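Local coordinates for hypothetical protein (Bacteroides fragilis, PDB 4I17) that is of unknown function but, as an exported tetratricopeptide-repeat protein, probably offers its stacked helices as a scaffold for binding other proteins, at residues L10-E13 against G14-A17; E183-A186 against S187-K191; F196-A199 against V200-G204. All blocks are in the same frame, centred on the assembly; numbering follows the deposited sequence. Where two conformers were deposited one is given.

Contact 1 of 3, residues L10-E13 against G14-A17; sequences LKNE and GNDA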
loop_
_atom_site.group_PDB
_atom_site.type_symbol
_atom_site.label_atom_id
_atom_site.label_comp_id
_atom_site.label_asym_id
_atom_site.label_seq_id
_atom_site.Cartn_x
_atom_site.Cartn_y
_atom_site.Cartn_z
ATOM N N LEU A 10 -34.303 -17.384 3.948
ATOM C CA LEU A 10 -32.854 -17.555 4.227
ATOM C C LEU A 10 -32.192 -16.228 4.485
ATOM O O LEU A 10 -31.399 -16.120 5.417
ATOM C CB LEU A 10 -32.132 -18.268 3.092
ATOM C CG LEU A 10 -32.512 -19.723 2.864
ATOM C CD1 LEU A 10 -32.025 -20.177 1.505
ATOM C CD2 LEU A 10 -31.938 -20.634 3.957
ATOM N N LYS A 11 -32.513 -15.201 3.686
ATOM C CA LYS A 11 -31.910 -13.881 3.921
ATOM C C LYS A 11 -32.339 -13.319 5.301
ATOM O O LYS A 11 -31.507 -12.753 6.007
ATOM C CB LYS A 11 -32.303 -12.921 2.804
ATOM C CG LYS A 11 -31.711 -11.516 2.965
ATOM C CD LYS A 11 -32.275 -10.613 1.920
ATOM C CE LYS A 11 -31.765 -9.203 2.054
ATOM N NZ LYS A 11 -32.563 -8.260 1.214
ATOM N N ASN A 12 -33.613 -13.487 5.686
ATOM C CA ASN A 12 -34.107 -13.004 6.988
ATOM C C ASN A 12 -33.412 -13.744 8.125
ATOM O O ASN A 12 -33.057 -13.106 9.131
ATOM C CB ASN A 12 -35.644 -13.150 7.114
ATOM C CG ASN A 12 -36.397 -12.167 6.257
ATOM O OD1 ASN A 12 -35.913 -11.081 5.942
ATOM N ND2 ASN A 12 -37.620 -12.515 5.881
ATOM N N GLU A 13 -33.218 -15.075 7.976
ATOM C CA GLU A 13 -32.494 -15.903 8.964
ATOM C C GLU A 13 -31.033 -15.432 9.076
ATOM O O GLU A 13 -30.504 -15.394 10.183
ATOM C CB GLU A 13 -32.539 -17.399 8.608
ATOM C CG GLU A 13 -33.919 -17.995 8.851
ATOM C CD GLU A 13 -34.213 -19.399 8.351
ATOM O OE1 GLU A 13 -33.369 -19.984 7.633
ATOM O OE2 GLU A 13 -35.319 -19.901 8.658
ATOM N N GLY A 14 -30.391 -15.125 7.938
ATOM C CA GLY A 14 -29.015 -14.605 7.938
ATOM C C GLY A 14 -28.935 -13.254 8.634
ATOM O O GLY A 14 -28.019 -13.018 9.427
ATOM N N ASN A 15 -29.918 -12.357 8.366
ATOM C CA ASN A 15 -29.997 -11.049 9.042
ATOM C C ASN A 15 -30.136 -11.234 10.545
ATOM O O ASN A 15 -29.473 -10.521 11.312
ATOM C CB ASN A 15 -31.162 -10.218 8.522
ATOM C CG ASN A 15 -31.020 -9.744 7.091
ATOM O OD1 ASN A 15 -29.931 -9.682 6.527
ATOM N ND2 ASN A 15 -32.143 -9.370 6.498
ATOM N N ASP A 16 -31.009 -12.165 10.982
ATOM C CA ASP A 16 -31.200 -12.432 12.421
ATOM C C ASP A 16 -29.896 -12.909 13.062
ATOM O O ASP A 16 -29.531 -12.449 14.151
ATOM C CB ASP A 16 -32.306 -13.487 12.641
ATOM C CG ASP A 16 -33.707 -12.993 12.309
ATOM O OD1 ASP A 16 -33.895 -11.761 12.205
ATOM O OD2 ASP A 16 -34.623 -13.843 12.165
ATOM N N ALA A 17 -29.186 -13.816 12.380
ATOM C CA ALA A 17 -27.914 -14.330 12.879
ATOM C C ALA A 17 -26.878 -13.218 12.975
ATOM O O ALA A 17 -26.183 -13.108 13.994
ATOM C CB ALA A 17 -27.404 -15.445 11.977
HETATM O O HOH W 1 -34.565 -9.285 7.922
#
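Gly14 begins the second segment by giving its N-H to the carbonyl of Leu10, with Gly14 N 2.9 Å from Leu10 O. This buried glycine contributes backbone alone to the contact. Asn15 comes next, and its backbone N reaches Lys11 O at 2.9 Å. With CG anti to its carbonyl carbon (chi1 -68°), the Asn15 amide folds back over the preceding turn, where its CG lies 3.2 Å from Lys11 O. An amide suits this place because it can both accept and donate: OD1 is hydrogen-bonded to Tyr30 OH, while ND2 gives to a water 2.8 Å from Asn15 ND2. That water in turn donates to the amide of Asn12, 3.0 Å from Asn12 OD1. The two amide planes are turned 52° apart, and Asn12 OD1 and Asn15 ND2 stay 4.2 Å apart, so the water joins them in place of a direct bond. At Asp16 the backbone N takes Asn12 O; the exposed carboxylate makes no hydrogen bond to that oxygen, its closeness following merely from CG standing beside the backbone N. Ala17 ends the run with its N-H on Glu13 O, its methyl small enough to lie against the next helix. Helix 23-36 packs alongside: Lys29 makes a salt bridge with Glu13 OE1, and Leu10 and Ala17 touch Leu36 and Val25, pairing helix 7-19 with its antiparallel neighbour.

Contact 2 of 3, residues E183-A186 against S187-K191; sequences EKYA and SEKAK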
loop_
_atom_site.group_PDB
_atom_site.type_symbol
_atom_site.label_atom_id
_atom_site.label_comp_id
_atom_site.label_asym_id
_atom_site.label_seq_id
_atom_site.Cartn_x
_atom_site.Cartn_y
_atom_site.Cartn_z
ATOM N N GLU A 183 42.031 7.125 -9.198
ATOM C CA GLU A 183 41.127 6.607 -10.242
ATOM C C GLU A 183 39.775 6.197 -9.612
ATOM O O GLU A 183 38.697 6.611 -10.061
ATOM C CB GLU A 183 41.841 5.390 -10.937
ATOM C CG GLU A 183 40.990 4.207 -11.414
ATOM C CD GLU A 183 40.758 2.979 -10.541
ATOM O OE1 GLU A 183 41.747 2.347 -10.102
ATOM O OE2 GLU A 183 39.579 2.571 -10.415
ATOM N N LYS A 184 39.846 5.387 -8.550
ATOM C CA LYS A 184 38.657 4.905 -7.865
ATOM C C LYS A 184 38.024 6.029 -7.064
ATOM O O LYS A 184 36.808 6.136 -7.011
ATOM C CB LYS A 184 39.014 3.716 -6.963
ATOM C CG LYS A 184 37.748 3.051 -6.445
ATOM C CD LYS A 184 37.975 1.668 -5.880
ATOM C CE LYS A 184 36.636 1.131 -5.435
ATOM N NZ LYS A 184 36.757 -0.137 -4.678
ATOM N N TYR A 185 38.846 6.916 -6.481
ATOM C CA TYR A 185 38.304 8.075 -5.757
ATOM C C TYR A 185 37.421 8.933 -6.684
ATOM O O TYR A 185 36.342 9.351 -6.266
ATOM C CB TYR A 185 39.462 8.947 -5.232
ATOM C CG TYR A 185 38.987 10.187 -4.506
ATOM C CD1 TYR A 185 38.486 10.110 -3.214
ATOM C CD2 TYR A 185 39.128 11.446 -5.076
ATOM C CE1 TYR A 185 38.080 11.253 -2.526
ATOM C CE2 TYR A 185 38.750 12.597 -4.388
ATOM C CZ TYR A 185 38.223 12.495 -3.116
ATOM O OH TYR A 185 37.839 13.632 -2.451
ATOM N N ALA A 186 37.868 9.188 -7.934
ATOM C CA ALA A 186 37.049 10.008 -8.854
ATOM C C ALA A 186 35.737 9.289 -9.184
ATOM O O ALA A 186 34.679 9.931 -9.232
ATOM C CB ALA A 186 37.830 10.327 -10.117
ATOM N N SER A 187 35.798 7.952 -9.370
ATOM C CA SER A 187 34.607 7.138 -9.662
ATOM C C SER A 187 33.611 7.217 -8.512
ATOM O O SER A 187 32.421 7.471 -8.732
ATOM C CB SER A 187 35.015 5.689 -9.922
ATOM O OG SER A 187 33.890 4.879 -10.220
ATOM N N GLU A 188 34.100 7.011 -7.286
ATOM C CA GLU A 188 33.215 7.042 -6.115
ATOM C C GLU A 188 32.652 8.422 -5.853
ATOM O O GLU A 188 31.474 8.515 -5.526
ATOM C CB GLU A 188 33.954 6.498 -4.880
ATOM C CG GLU A 188 34.300 5.018 -5.029
ATOM C CD GLU A 188 33.176 4.108 -5.497
ATOM O OE1 GLU A 188 32.144 4.025 -4.795
ATOM O OE2 GLU A 188 33.314 3.501 -6.583
ATOM N N LYS A 189 33.451 9.490 -6.026
ATOM C CA LYS A 189 33.003 10.875 -5.839
ATOM C C LYS A 189 31.841 11.176 -6.799
ATOM O O LYS A 189 30.863 11.820 -6.410
ATOM C CB LYS A 189 34.178 11.842 -6.091
ATOM C CG LYS A 189 33.935 13.278 -5.641
ATOM C CD LYS A 189 35.255 14.000 -5.347
ATOM C CE LYS A 189 35.763 14.820 -6.512
ATOM N NZ LYS A 189 37.073 15.453 -6.207
ATOM N N ALA A 190 31.955 10.699 -8.071
ATOM C CA ALA A 190 30.902 10.937 -9.081
ATOM C C ALA A 190 29.642 10.191 -8.684
ATOM O O ALA A 190 28.547 10.740 -8.803
ATOM C CB ALA A 190 31.382 10.507 -10.464
ATOM N N LYS A 191 29.784 8.961 -8.163
ATOM C CA LYS A 191 28.621 8.192 -7.684
ATOM C C LYS A 191 27.931 8.907 -6.501
ATOM O O LYS A 191 26.694 8.955 -6.436
ATOM C CB LYS A 191 29.034 6.782 -7.255
ATOM C CG LYS A 191 29.298 5.882 -8.455
ATOM C CD LYS A 191 29.906 4.549 -8.032
ATOM C CE LYS A 191 30.671 3.878 -9.159
ATOM N NZ LYS A 191 29.817 3.599 -10.343
HETATM O O HOH W 2 37.684 16.443 -3.598
#
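Glu183 O accepts the N-H of Ser187 in the first of four consecutive i to i+4 bonds joining residues 183-186 to 187-191 within one helix. The turn starts loosely, with Ser187 N 3.3 Å from Glu183 O, and tightens at the next step, where Glu188 N lies 2.9 Å from Lys184 O and the N-H points almost straight at the oxygen (168°). Lys189 N and Ala190 N continue the pattern to Tyr185 O and Ala186 O.

Among the side chains, Tyr185 and Lys189 carry the contact. The ring stands out from the helix with CG anti to the backbone N (chi1 178°). Lys189 has two conformers; in the one described it starts out the same way, then bends at chi3 (96°) and comes obliquely to the ring, Lys189 NZ being 3.8 Å from Tyr185 CE2. In this conformer one water joins the polar ends, 3.0 Å from Tyr185 OH and 2.9 Å from Lys189 NZ, from which it accepts. A long aliphatic chain with a charged end suits this exposed site, since it can lie by the ring while its nitrogen stays hydrated.

Tyr185 and Lys189 are thus i, i+4 neighbours on the largely exposed side of a helix in this TPR-repeat protein, whose other side, through Glu188, meets Val170 and Ala174 of helix 149-174.

Contact 3 of 3, residues F196-A199 against V200-G204; sequences FKKA and VDYLG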
loop_
_atom_site.group_PDB
_atom_site.type_symbol
_atom_site.label_atom_id
_atom_site.label_comp_id
_atom_site.label_asym_id
_atom_site.label_seq_id
_atom_site.Cartn_x
_atom_site.Cartn_y
_atom_site.Cartn_z
ATOM N N PHE A 196 23.522 12.394 -4.165
ATOM C CA PHE A 196 23.149 13.643 -3.482
ATOM C C PHE A 196 22.266 14.506 -4.355
ATOM O O PHE A 196 21.329 15.129 -3.854
ATOM C CB PHE A 196 24.385 14.447 -3.038
ATOM C CG PHE A 196 25.228 13.826 -1.934
ATOM C CD1 PHE A 196 24.629 13.203 -0.836
ATOM C CD2 PHE A 196 26.621 13.841 -2.008
ATOM C CE1 PHE A 196 25.416 12.654 0.194
ATOM C CE2 PHE A 196 27.399 13.293 -0.986
ATOM C CZ PHE A 196 26.796 12.712 0.109
ATOM N N LYS A 197 22.535 14.545 -5.661
ATOM C CA LYS A 197 21.685 15.339 -6.549
ATOM C C LYS A 197 20.279 14.726 -6.635
ATOM O O LYS A 197 19.303 15.483 -6.615
ATOM C CB LYS A 197 22.347 15.487 -7.917
ATOM C CG LYS A 197 23.449 16.551 -7.843
ATOM C CD LYS A 197 24.233 16.709 -9.130
ATOM C CE LYS A 197 25.290 17.780 -8.977
ATOM N NZ LYS A 197 26.174 17.846 -10.174
ATOM N N LYS A 198 20.150 13.382 -6.651
ATOM C CA LYS A 198 18.790 12.770 -6.628
ATOM C C LYS A 198 18.096 13.109 -5.345
ATOM O O LYS A 198 16.906 13.456 -5.353
ATOM C CB LYS A 198 18.874 11.231 -6.749
ATOM C CG LYS A 198 19.047 10.731 -8.157
ATOM C CD LYS A 198 19.185 9.205 -8.170
ATOM C CE LYS A 198 17.859 8.511 -8.377
ATOM N NZ LYS A 198 18.031 7.095 -8.808
ATOM N N ALA A 199 18.830 13.026 -4.217
ATOM C CA ALA A 199 18.291 13.354 -2.885
ATOM C C ALA A 199 17.765 14.802 -2.810
ATOM O O ALA A 199 16.648 15.017 -2.321
ATOM C CB ALA A 199 19.368 13.142 -1.840
ATOM N N VAL A 200 18.546 15.788 -3.303
ATOM C CA VAL A 200 18.150 17.200 -3.264
ATOM C C VAL A 200 16.832 17.398 -4.028
ATOM O O VAL A 200 15.952 18.162 -3.586
ATOM C CB VAL A 200 19.269 18.119 -3.824
ATOM C CG1 VAL A 200 18.799 19.570 -3.968
ATOM C CG2 VAL A 200 20.506 18.055 -2.952
ATOM N N ASP A 201 16.707 16.724 -5.168
ATOM C CA ASP A 201 15.517 16.854 -6.017
ATOM C C ASP A 201 14.302 16.216 -5.363
ATOM O O ASP A 201 13.256 16.860 -5.334
ATOM C CB ASP A 201 15.775 16.251 -7.406
ATOM C CG ASP A 201 16.697 17.106 -8.270
ATOM O OD1 ASP A 201 16.967 18.286 -7.888
ATOM O OD2 ASP A 201 17.114 16.624 -9.341
ATOM N N TYR A 202 14.423 14.992 -4.801
ATOM C CA TYR A 202 13.256 14.375 -4.128
ATOM C C TYR A 202 12.836 15.202 -2.910
ATOM O O TYR A 202 11.660 15.383 -2.642
ATOM C CB TYR A 202 13.625 12.971 -3.650
ATOM C CG TYR A 202 13.673 11.929 -4.741
ATOM C CD1 TYR A 202 12.600 11.753 -5.612
ATOM C CD2 TYR A 202 14.748 11.056 -4.841
ATOM C CE1 TYR A 202 12.607 10.745 -6.580
ATOM C CE2 TYR A 202 14.770 10.041 -5.799
ATOM C CZ TYR A 202 13.701 9.897 -6.671
ATOM O OH TYR A 202 13.734 8.905 -7.616
ATOM N N LEU A 203 13.810 15.681 -2.157
ATOM C CA LEU A 203 13.498 16.465 -0.956
ATOM C C LEU A 203 12.880 17.795 -1.343
ATOM O O LEU A 203 11.920 18.232 -0.718
ATOM C CB LEU A 203 14.749 16.655 -0.091
ATOM C CG LEU A 203 15.287 15.376 0.578
ATOM C CD1 LEU A 203 16.672 15.618 1.147
ATOM C CD2 LEU A 203 14.343 14.900 1.725
ATOM N N GLY A 204 13.373 18.400 -2.410
ATOM C CA GLY A 204 12.805 19.645 -2.930
ATOM C C GLY A 204 11.332 19.478 -3.283
ATOM O O GLY A 204 10.518 20.346 -2.960
#
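Ala199 and Leu203 meet one turn apart on the inward side of helix 182-209, part of the helical array of this TPR-repeat protein. Leu203 N lies 2.9 Å from Ala199 O, and the leucine folds back over the same carbonyl: its branch point CG lies 3.2 Å from Ala199 O, with the methyl CD1 beside it. That fold comes from a first torsion that sets CG beside the backbone N (chi1 -68°). Val200 gives its backbone N-H to Phe196 O. An apolar side chain suits its place, because Val200 meets Val223 and Ile227.

Tyr202 leans back toward Lys198. The backbone bond, 3.0 Å from Tyr202 N to Lys198 O, is rather straight, with an N-H...O angle of 167°, and the same oxygen meets the ring obliquely, with Tyr202 CD2 3.3 Å from Lys198 O.

The polar ends of Lys198 and Tyr202 are held from outside. Glu137 OE2 pairs with Lys198 NZ in a salt bridge and is also hydrogen-bonded to Tyr202 OH, so one carboxylate oxygen holds both, and the shared negative charge probably favours the protonated lysine. Lys and Tyr suit the site because each carries a polar end beyond a carbon-rich body, Lys198 lying on Phe163 and Tyr202 on Leu159 of helix 149-174. On another flank, Val223 of helix 214-224 receives Phe196, Ala199, Val200 and Leu203. The small methyl of Ala199 suits this close, buried approach between helices. Gln220 from the same helix gives its NE2 to Val200 O, an oxygen that also accepts the backbone N-H of Gly204, 2.8 Å from Gly204 N to Val200 O.

How the contacts relate
All three contacts are local, each joining successive turns of a single alpha-helix, and only contact 1 is far from the other two. It lies on the first helix, on the opposite side of the chain's centre, its own centre about 72 Å from that of contact 2 and about 58 Å from that of contact 3. Contacts 2 and 3 share helix 182-209, with centres about 20 Å apart and nearest atoms about 5 Å apart, without touching. Along this helix the surroundings change from a largely exposed surface at 183-191 to partial burial between helices 149-174 and 214-224 at 196-204. No ligand or active site is known to connect them.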